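Long-range contact in lipase aflb (Neosartorya fumigata, PDB 6IDY), which probably hydrolyses ester bonds of lipids, as a fungal lipase of the alpha/beta-hydrolase type that carries a bound calcium ion: residues A[16-29]-A[416-428]. Residues are numbered along the deposited sequence; the frame is centred on the assembly and turned at random.
Sequences LVSILSSAANDSSI and LIALAEVLAYKPK
Leu20 is the knob between helices 16-24 and 416-424: it sits among Leu416, Leu419, Ala420 and Leu423, its CD2 3.9 Å from Ala420 CA. The axes pass 9.1 Å apart at 49°; the small Ala420 and Ala23 probably help them come this close, Ala23 CB lying 3.8 Å from Leu423 CB. Ala420 CB is gripped between two branches, Leu16 CD1 at 3.6 Å and Ile19 CG2 at 3.7 Å; with CG anti to its backbone N (chi1 -166°), Leu16 brings that methyl onto the second helix. Ile29 lays CG2 across Leu423 CD2, the side chains at about a right angle.

Polar contacts gather at and just past the helices' C-terminal ends. Lys426, extended beyond CG, meets Asp26 from the opposite direction in a salt bridge, NZ to OD2 3.1 Å, arriving above the carboxylate plane. Ser28 N closes an Asx turn on OD1, and Ser28 OG adds a second bond from the same face. One water joins OD2 to Leu423 O; another joins Ser28 OG to Lys428 NZ, which also donates to Leu423 O and Tyr425 O.

Helix 31-47 also packs on Leu20. Apolar contacts thus set the helices' fit, while the Asp26-Lys426 pair and two waters satisfy polar groups where they end.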
loop_
_atom_site.group_PDB
_atom_site.type_symbol
_atom_site.label_atom_id
_atom_site.label_comp_id
_atom_site.label_asym_id
_atom_site.label_seq_id
_atom_site.Cartn_x
_atom_site.Cartn_y
_atom_site.Cartn_z
ATOM N N LEU A 16 9.029 -17.981 0.057
ATOM C CA LEU A 16 8.733 -17.350 1.339
ATOM C C LEU A 16 9.356 -18.196 2.462
ATOM O O LEU A 16 9.997 -17.639 3.357
ATOM C CB LEU A 16 7.206 -17.235 1.507
ATOM C CG LEU A 16 6.656 -16.322 2.594
ATOM C CD1 LEU A 16 6.938 -14.888 2.286
ATOM C CD2 LEU A 16 5.155 -16.484 2.719
ATOM N N VAL A 17 9.238 -19.541 2.352
ATOM C CA VAL A 17 9.809 -20.525 3.278
ATOM C C VAL A 17 11.340 -20.403 3.338
ATOM O O VAL A 17 11.879 -20.275 4.435
ATOM C CB VAL A 17 9.324 -21.973 2.964
ATOM C CG1 VAL A 17 10.220 -23.030 3.613
ATOM C CG2 VAL A 17 7.876 -22.169 3.397
ATOM N N SER A 18 12.026 -20.420 2.170
ATOM C CA SER A 18 13.489 -20.318 2.080
ATOM C C SER A 18 14.021 -18.991 2.633
ATOM O O SER A 18 14.994 -19.001 3.384
ATOM C CB SER A 18 13.977 -20.561 0.653
ATOM O OG SER A 18 13.775 -19.434 -0.182
ATOM N N ILE A 19 13.367 -17.859 2.295
ATOM C CA ILE A 19 13.760 -16.533 2.791
ATOM C C ILE A 19 13.668 -16.491 4.321
ATOM O O ILE A 19 14.635 -16.103 4.980
ATOM C CB ILE A 19 12.962 -15.383 2.115
ATOM C CG1 ILE A 19 13.285 -15.281 0.613
ATOM C CG2 ILE A 19 13.224 -14.046 2.820
ATOM C CD1 ILE A 19 12.213 -14.600 -0.195
ATOM N N LEU A 20 12.531 -16.938 4.876
ATOM C CA LEU A 20 12.317 -16.935 6.320
ATOM C C LEU A 20 13.213 -17.934 7.070
ATOM O O LEU A 20 13.637 -17.625 8.185
ATOM C CB LEU A 20 10.831 -17.110 6.670
ATOM C CG LEU A 20 9.934 -15.928 6.259
ATOM C CD1 LEU A 20 8.502 -16.359 6.092
ATOM C CD2 LEU A 20 10.053 -14.763 7.225
ATOM N N SER A 21 13.534 -19.092 6.457
ATOM C CA SER A 21 14.425 -20.097 7.068
ATOM C C SER A 21 15.856 -19.557 7.123
ATOM O O SER A 21 16.541 -19.756 8.127
ATOM C CB SER A 21 14.392 -21.411 6.290
ATOM O OG SER A 21 13.074 -21.931 6.263
ATOM N N SER A 22 16.286 -18.853 6.054
ATOM C CA SER A 22 17.601 -18.216 5.959
ATOM C C SER A 22 17.705 -17.106 7.006
ATOM O O SER A 22 18.730 -17.012 7.680
ATOM C CB SER A 22 17.820 -17.633 4.566
ATOM O OG SER A 22 17.772 -18.652 3.582
ATOM N N ALA A 23 16.633 -16.288 7.156
ATOM C CA ALA A 23 16.553 -15.189 8.125
ATOM C C ALA A 23 16.627 -15.698 9.570
ATOM O O ALA A 23 17.268 -15.061 10.408
ATOM C CB ALA A 23 15.280 -14.387 7.908
ATOM N N ALA A 24 16.009 -16.867 9.843
ATOM C CA ALA A 24 16.027 -17.527 11.154
ATOM C C ALA A 24 17.453 -17.945 11.525
ATOM O O ALA A 24 17.799 -17.976 12.708
ATOM C CB ALA A 24 15.124 -18.751 11.132
ATOM N N ASN A 25 18.278 -18.249 10.502
ATOM C CA ASN A 25 19.676 -18.663 10.658
ATOM C C ASN A 25 20.647 -17.520 10.329
ATOM O O ASN A 25 21.851 -17.744 10.165
ATOM C CB ASN A 25 19.954 -19.898 9.800
ATOM C CG ASN A 25 19.166 -21.107 10.225
ATOM O OD1 ASN A 25 19.140 -21.482 11.405
ATOM N ND2 ASN A 25 18.503 -21.742 9.271
ATOM N N ASP A 26 20.117 -16.292 10.261
ATOM C CA ASP A 26 20.894 -15.101 9.959
ATOM C C ASP A 26 21.249 -14.372 11.251
ATOM O O ASP A 26 20.380 -13.796 11.915
ATOM C CB ASP A 26 20.137 -14.197 8.962
ATOM C CG ASP A 26 20.932 -13.056 8.365
ATOM O OD1 ASP A 26 22.098 -12.853 8.784
ATOM O OD2 ASP A 26 20.386 -12.353 7.484
ATOM N N SER A 27 22.546 -14.423 11.598
ATOM C CA SER A 27 23.155 -13.811 12.781
ATOM C C SER A 27 22.998 -12.278 12.843
ATOM O O SER A 27 23.056 -11.708 13.936
ATOM C CB SER A 27 24.630 -14.191 12.855
ATOM O OG SER A 27 25.141 -13.934 14.151
ATOM N N SER A 28 22.804 -11.615 11.678
ATOM C CA SER A 28 22.634 -10.160 11.595
ATOM C C SER A 28 21.281 -9.703 12.144
ATOM O O SER A 28 21.156 -8.566 12.594
ATOM C CB SER A 28 22.812 -9.679 10.157
ATOM O OG SER A 28 21.819 -10.181 9.278
ATOM N N ILE A 29 20.279 -10.596 12.101
ATOM C CA ILE A 29 18.904 -10.360 12.547
ATOM C C ILE A 29 18.788 -10.490 14.082
ATOM O O ILE A 29 19.461 -11.334 14.684
ATOM C CB ILE A 29 17.939 -11.324 11.777
ATOM C CG1 ILE A 29 18.101 -11.220 10.228
ATOM C CG2 ILE A 29 16.472 -11.171 12.199
ATOM C CD1 ILE A 29 17.707 -9.866 9.542
ATOM N N LEU A 416 3.184 -11.719 5.909
ATOM C CA LEU A 416 4.187 -12.783 5.841
ATOM C C LEU A 416 5.221 -12.470 4.764
ATOM O O LEU A 416 6.412 -12.691 4.971
ATOM C CB LEU A 416 3.524 -14.147 5.600
ATOM C CG LEU A 416 2.409 -14.551 6.582
ATOM C CD1 LEU A 416 1.675 -15.783 6.081
ATOM C CD2 LEU A 416 2.960 -14.804 7.995
ATOM N N ILE A 417 4.773 -11.907 3.636
ATOM C CA ILE A 417 5.663 -11.483 2.553
ATOM C C ILE A 417 6.453 -10.250 3.022
ATOM O O ILE A 417 7.680 -10.206 2.859
ATOM C CB ILE A 417 4.879 -11.223 1.237
ATOM C CG1 ILE A 417 4.325 -12.542 0.670
ATOM C CG2 ILE A 417 5.762 -10.503 0.208
ATOM C CD1 ILE A 417 3.288 -12.364 -0.429
ATOM N N ALA A 418 5.748 -9.277 3.642
ATOM C CA ALA A 418 6.366 -8.056 4.162
ATOM C C ALA A 418 7.516 -8.383 5.126
ATOM O O ALA A 418 8.589 -7.790 4.998
ATOM C CB ALA A 418 5.327 -7.159 4.823
ATOM N N LEU A 419 7.331 -9.393 6.010
ATOM C CA LEU A 419 8.371 -9.813 6.946
ATOM C C LEU A 419 9.569 -10.416 6.218
ATOM O O LEU A 419 10.701 -10.030 6.506
ATOM C CB LEU A 419 7.850 -10.785 8.022
ATOM C CG LEU A 419 8.886 -11.177 9.095
ATOM C CD1 LEU A 419 9.325 -9.969 9.921
ATOM C CD2 LEU A 419 8.375 -12.286 9.972
ATOM N N ALA A 420 9.312 -11.340 5.267
ATOM C CA ALA A 420 10.346 -11.982 4.460
ATOM C C ALA A 420 11.176 -10.937 3.708
ATOM O O ALA A 420 12.399 -10.991 3.773
ATOM C CB ALA A 420 9.710 -12.954 3.479
ATOM N N GLU A 421 10.516 -9.955 3.047
ATOM C CA GLU A 421 11.201 -8.884 2.314
ATOM C C GLU A 421 12.067 -8.006 3.241
ATOM O O GLU A 421 13.211 -7.700 2.892
ATOM C CB GLU A 421 10.200 -8.023 1.523
ATOM C CG GLU A 421 9.665 -8.682 0.257
ATOM C CD GLU A 421 10.661 -8.881 -0.869
ATOM O OE1 GLU A 421 11.567 -8.033 -1.029
ATOM O OE2 GLU A 421 10.541 -9.893 -1.590
ATOM N N VAL A 422 11.533 -7.618 4.413
ATOM C CA VAL A 422 12.268 -6.793 5.390
ATOM C C VAL A 422 13.526 -7.532 5.874
ATOM O O VAL A 422 14.629 -6.968 5.836
ATOM C CB VAL A 422 11.368 -6.305 6.571
ATOM C CG1 VAL A 422 12.203 -5.705 7.698
ATOM C CG2 VAL A 422 10.349 -5.280 6.092
ATOM N N LEU A 423 13.362 -8.807 6.266
ATOM C CA LEU A 423 14.459 -9.622 6.785
ATOM C C LEU A 423 15.529 -9.926 5.744
ATOM O O LEU A 423 16.711 -9.886 6.079
ATOM C CB LEU A 423 13.939 -10.899 7.465
ATOM C CG LEU A 423 12.975 -10.701 8.666
ATOM C CD1 LEU A 423 12.677 -12.024 9.355
ATOM C CD2 LEU A 423 13.521 -9.711 9.689
ATOM N N ALA A 424 15.138 -10.152 4.480
ATOM C CA ALA A 424 16.090 -10.438 3.396
ATOM C C ALA A 424 16.780 -9.182 2.848
ATOM O O ALA A 424 17.774 -9.310 2.136
ATOM C CB ALA A 424 15.391 -11.175 2.262
ATOM N N TYR A 425 16.255 -7.977 3.153
ATOM C CA TYR A 425 16.835 -6.732 2.648
ATOM C C TYR A 425 18.243 -6.525 3.167
ATOM O O TYR A 425 18.468 -6.515 4.376
ATOM C CB TYR A 425 15.954 -5.514 2.965
ATOM C CG TYR A 425 16.421 -4.247 2.279
ATOM C CD1 TYR A 425 17.410 -3.444 2.846
ATOM C CD2 TYR A 425 15.873 -3.845 1.063
ATOM C CE1 TYR A 425 17.846 -2.279 2.216
ATOM C CE2 TYR A 425 16.285 -2.671 0.437
ATOM C CZ TYR A 425 17.273 -1.893 1.017
ATOM O OH TYR A 425 17.692 -0.736 0.403
ATOM N N LYS A 426 19.190 -6.378 2.236
ATOM C CA LYS A 426 20.608 -6.176 2.520
ATOM C C LYS A 426 21.199 -5.200 1.494
ATOM O O LYS A 426 20.840 -5.284 0.322
ATOM C CB LYS A 426 21.377 -7.517 2.499
ATOM C CG LYS A 426 21.012 -8.450 3.645
ATOM C CD LYS A 426 21.606 -9.846 3.513
ATOM C CE LYS A 426 21.021 -10.759 4.569
ATOM N NZ LYS A 426 21.854 -11.971 4.792
ATOM N N PRO A 427 22.094 -4.266 1.892
ATOM C CA PRO A 427 22.590 -4.029 3.257
ATOM C C PRO A 427 21.596 -3.242 4.106
ATOM O O PRO A 427 20.887 -2.383 3.586
ATOM C CB PRO A 427 23.915 -3.297 3.021
ATOM C CG PRO A 427 23.717 -2.549 1.728
ATOM C CD PRO A 427 22.685 -3.316 0.924
ATOM N N LYS A 428 21.505 -3.573 5.403
ATOM C CA LYS A 428 20.609 -2.864 6.309
ATOM C C LYS A 428 21.226 -1.537 6.726
ATOM O O LYS A 428 22.437 -1.355 6.587
ATOM C CB LYS A 428 20.168 -3.739 7.494
ATOM C CG LYS A 428 19.020 -4.657 7.099
ATOM C CD LYS A 428 18.453 -5.458 8.247
ATOM C CE LYS A 428 17.361 -6.387 7.760
ATOM N NZ LYS A 428 17.899 -7.506 6.937
HETATM O O HOH W 1 17.870 -12.439 6.402
HETATM O O HOH W 2 20.313 -8.222 8.192
#